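Local coordinates for protein Na-translocating NADH-quinone reductase subunit C NqrC (Shewanella oneidensis, PDB 4XHF) that carries flavin mononucleotide in an FMN-binding domain and belongs to the NqrC subunit family of a bacterial respiratory membrane complex, at residues D116-K121 / Y146-V151. Residues are numbered along the deposited sequence; the frame is centred on the assembly and turned at random.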
ATOM      1  N   ASP A 116     -14.421  -3.974  -0.539  1.00 17.89           N
ATOM      2  CA  ASP A 116     -13.385  -4.934  -0.165  1.00 17.60           C
ATOM      3  C   ASP A 116     -12.022  -4.527  -0.709  1.00 14.04           C
ATOM      4  O   ASP A 116     -11.920  -3.963  -1.799  1.00 16.94           O
ATOM      5  CB  ASP A 116     -13.731  -6.336  -0.677  1.00 22.21           C
ATOM      6  CG  ASP A 116     -15.044  -6.858  -0.125  1.00 28.30           C
ATOM      7  OD1 ASP A 116     -15.506  -6.341   0.913  1.00 30.57           O
ATOM      8  OD2 ASP A 116     -15.610  -7.791  -0.731  1.00 31.31           O
ATOM      9  N   ALA A 117     -10.979  -4.827   0.058  1.00 11.92           N
ATOM     10  CA  ALA A 117      -9.605  -4.593  -0.367  1.00 11.83           C
ATOM     11  C   ALA A 117      -8.808  -5.890  -0.297  1.00 10.59           C
ATOM     12  O   ALA A 117      -9.044  -6.727   0.574  1.00  9.89           O
ATOM     13  CB  ALA A 117      -8.960  -3.526   0.495  1.00 14.07           C
ATOM     14  N   ARG A 118      -7.874  -6.057  -1.228  1.00 11.84           N
ATOM     15  CA  ARG A 118      -6.977  -7.203  -1.210  1.00 11.29           C
ATOM     16  C   ARG A 118      -5.731  -6.858  -0.414  1.00 10.36           C
ATOM     17  O   ARG A 118      -5.052  -5.883  -0.718  1.00 11.02           O
ATOM     18  CB  ARG A 118      -6.597  -7.626  -2.627  1.00 12.75           C
ATOM     19  CG  ARG A 118      -5.550  -8.729  -2.682  1.00 13.02           C
ATOM     20  CD  ARG A 118      -5.240  -9.105  -4.116  1.00 15.84           C
ATOM     21  NE  ARG A 118      -4.817  -7.947  -4.896  1.00 18.69           N
ATOM     22  CZ  ARG A 118      -4.772  -7.911  -6.224  1.00 20.27           C
ATOM     23  NH1 ARG A 118      -5.127  -8.973  -6.934  1.00 22.46           N
ATOM     24  NH2 ARG A 118      -4.375  -6.808  -6.843  1.00 21.15           N
ATOM     25  N   VAL A 119      -5.441  -7.666   0.600  1.00 11.83           N
ATOM     26  CA  VAL A 119      -4.275  -7.455   1.447  1.00 10.14           C
ATOM     27  C   VAL A 119      -3.442  -8.727   1.491  1.00  8.61           C
ATOM     28  O   VAL A 119      -3.906  -9.793   1.088  1.00  9.25           O
ATOM     29  CB  VAL A 119      -4.678  -7.040   2.880  1.00  9.93           C
ATOM     30  CG1 VAL A 119      -5.451  -5.736   2.854  1.00  8.00           C
ATOM     31  CG2 VAL A 119      -5.503  -8.127   3.551  1.00 11.93           C
ATOM     32  N   PHE A 120      -2.211  -8.604   1.977  1.00  9.09           N
ATOM     33  CA  PHE A 120      -1.277  -9.724   2.012  1.00 10.14           C
ATOM     34  C   PHE A 120      -0.581  -9.836   3.363  1.00  8.58           C
ATOM     35  O   PHE A 120       0.074  -8.898   3.806  1.00  8.36           O
ATOM     36  CB  PHE A 120      -0.224  -9.573   0.914  1.00 10.46           C
ATOM     37  CG  PHE A 120      -0.798  -9.378  -0.455  1.00  8.49           C
ATOM     38  CD1 PHE A 120      -1.105  -8.109  -0.917  1.00  8.91           C
ATOM     39  CD2 PHE A 120      -1.017 -10.461  -1.286  1.00 11.64           C
ATOM     40  CE1 PHE A 120      -1.629  -7.927  -2.181  1.00  9.73           C
ATOM     41  CE2 PHE A 120      -1.540 -10.287  -2.550  1.00 11.65           C
ATOM     42  CZ  PHE A 120      -1.846  -9.018  -2.998  1.00 11.00           C
ATOM     43  N   LYS A 121      -0.730 -10.988   4.011  1.00 10.17           N
ATOM     44  CA  LYS A 121       0.042 -11.300   5.206  1.00  9.14           C
ATOM     45  C   LYS A 121       1.347 -11.958   4.782  1.00 10.89           C
ATOM     46  O   LYS A 121       1.334 -12.898   3.991  1.00 11.67           O
ATOM     47  CB  LYS A 121      -0.737 -12.220   6.147  1.00 10.18           C
ATOM     48  CG  LYS A 121      -1.910 -11.558   6.853  1.00 11.08           C
ATOM     49  CD  LYS A 121      -2.620 -12.540   7.771  1.00 14.21           C
ATOM     50  CE  LYS A 121      -3.809 -11.905   8.465  1.00 17.80           C
ATOM     51  NZ  LYS A 121      -4.515 -12.875   9.345  1.00 20.06           N
ATOM     52  N   TYR A 146      -0.685   4.893  -7.506  1.00 13.92           N
ATOM     53  CA  TYR A 146      -0.964   3.583  -6.917  1.00 14.57           C
ATOM     54  C   TYR A 146       0.292   2.927  -6.361  1.00 11.96           C
ATOM     55  O   TYR A 146       1.366   3.025  -6.953  1.00 12.27           O
ATOM     56  CB  TYR A 146      -1.586   2.653  -7.956  1.00 14.84           C
ATOM     57  CG  TYR A 146      -2.944   3.085  -8.436  1.00 14.46           C
ATOM     58  CD1 TYR A 146      -3.083   4.128  -9.340  1.00 16.92           C
ATOM     59  CD2 TYR A 146      -4.086   2.438  -7.997  1.00 15.47           C
ATOM     60  CE1 TYR A 146      -4.326   4.521  -9.782  1.00 17.59           C
ATOM     61  CE2 TYR A 146      -5.331   2.820  -8.434  1.00 18.21           C
ATOM     62  CZ  TYR A 146      -5.448   3.861  -9.327  1.00 19.72           C
ATOM     63  OH  TYR A 146      -6.697   4.241  -9.762  1.00 25.19           O
ATOM     64  N   GLY A 147       0.146   2.226  -5.243  1.00 13.86           N
ATOM     65  CA  GLY A 147       1.270   1.546  -4.632  1.00 12.24           C
ATOM     66  C   GLY A 147       0.870   0.598  -3.519  1.00 11.86           C
ATOM     67  O   GLY A 147      -0.311   0.304  -3.330  1.00 12.53           O
ATOM     68  N   TYR A 148       1.873   0.121  -2.786  1.00 10.16           N
ATOM     69  CA  TYR A 148       1.668  -0.764  -1.646  1.00  9.70           C
ATOM     70  C   TYR A 148       2.528  -0.311  -0.471  1.00 10.16           C
ATOM     71  O   TYR A 148       3.641   0.182  -0.666  1.00  8.91           O
ATOM     72  CB  TYR A 148       2.002  -2.217  -2.012  1.00 11.80           C
ATOM     73  CG  TYR A 148       1.098  -2.818  -3.065  1.00 15.62           C
ATOM     74  CD1 TYR A 148      -0.075  -3.474  -2.715  1.00 14.88           C
ATOM     75  CD2 TYR A 148       1.419  -2.731  -4.413  1.00 20.35           C
ATOM     76  CE1 TYR A 148      -0.903  -4.023  -3.677  1.00 16.84           C
ATOM     77  CE2 TYR A 148       0.598  -3.277  -5.383  1.00 20.28           C
ATOM     78  CZ  TYR A 148      -0.562  -3.922  -5.009  1.00 20.37           C
ATOM     79  OH  TYR A 148      -1.383  -4.466  -5.968  1.00 25.23           O
ATOM     80  N   VAL A 149       1.995  -0.468   0.738  1.00 12.14           N
ATOM     81  CA  VAL A 149       2.744  -0.219   1.967  1.00 12.11           C
ATOM     82  C   VAL A 149       2.771  -1.469   2.837  1.00 12.71           C
ATOM     83  O   VAL A 149       1.725  -2.020   3.182  1.00 10.28           O
ATOM     84  CB  VAL A 149       2.140   0.935   2.787  1.00 12.56           C
ATOM     85  CG1 VAL A 149       2.953   1.182   4.054  1.00 11.33           C
ATOM     86  CG2 VAL A 149       2.072   2.193   1.955  1.00 13.92           C
ATOM     87  N   ALA A 150       3.977  -1.907   3.183  1.00 13.15           N
ATOM     88  CA  ALA A 150       4.166  -3.016   4.108  1.00 13.21           C
ATOM     89  C   ALA A 150       4.376  -2.461   5.508  1.00 11.56           C
ATOM     90  O   ALA A 150       5.250  -1.622   5.717  1.00  9.79           O
ATOM     91  CB  ALA A 150       5.349  -3.868   3.689  1.00 13.26           C
ATOM     92  N   VAL A 151       3.567  -2.922   6.456  1.00 13.42           N
ATOM     93  CA  VAL A 151       3.668  -2.469   7.837  1.00 12.73           C
ATOM     94  C   VAL A 151       4.024  -3.645   8.740  1.00 11.66           C
ATOM     95  O   VAL A 151       3.588  -4.769   8.504  1.00 13.01           O
ATOM     96  CB  VAL A 151       2.352  -1.808   8.318  1.00 13.76           C
ATOM     97  CG1 VAL A 151       2.072  -0.547   7.521  1.00 14.85           C
ATOM     98  CG2 VAL A 151       1.179  -2.771   8.207  1.00 13.41           C
TER
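The rings of F120 and Y148 meet through one carbon each, CE1 to CE1 at 4.2 Å, in an oblique approach. Next to them the R118 guanidinium also arrives obliquely, its plane 41° from the Y148 ring. R118 NH2 stands 3.9 Å from Y148 OH, too far for a hydrogen bond, so polar ends are neighbours here without being joined. Y148 meets a further ring, that of Y164, with planes only about 25° apart. R118 and F120, two residues apart on one strand, also touch: R118 CD lies 3.6 Å from F120 CZ. The arginine runs out with CG anti to the backbone N (chi1 174°) and bends at chi3, which carries its guanidinium toward the tyrosine hydroxyl; a hydrogen bond from NH1 to the carbonyl of V85 helps hold this buried group. Arginine and tyrosine suit the place by joining apolar bulk to a polar end, while F120, wholly apolar, suits a buried position against Y148 and helix 29-48. Strands 113-123 and 144-151 flank strand 129-139 in a curled antiparallel sheet, and R118, F120 and Y148 meet across that middle strand. Helix 29-48 packs on this group, L41 touching R118 and Y148, and V45 touching F120.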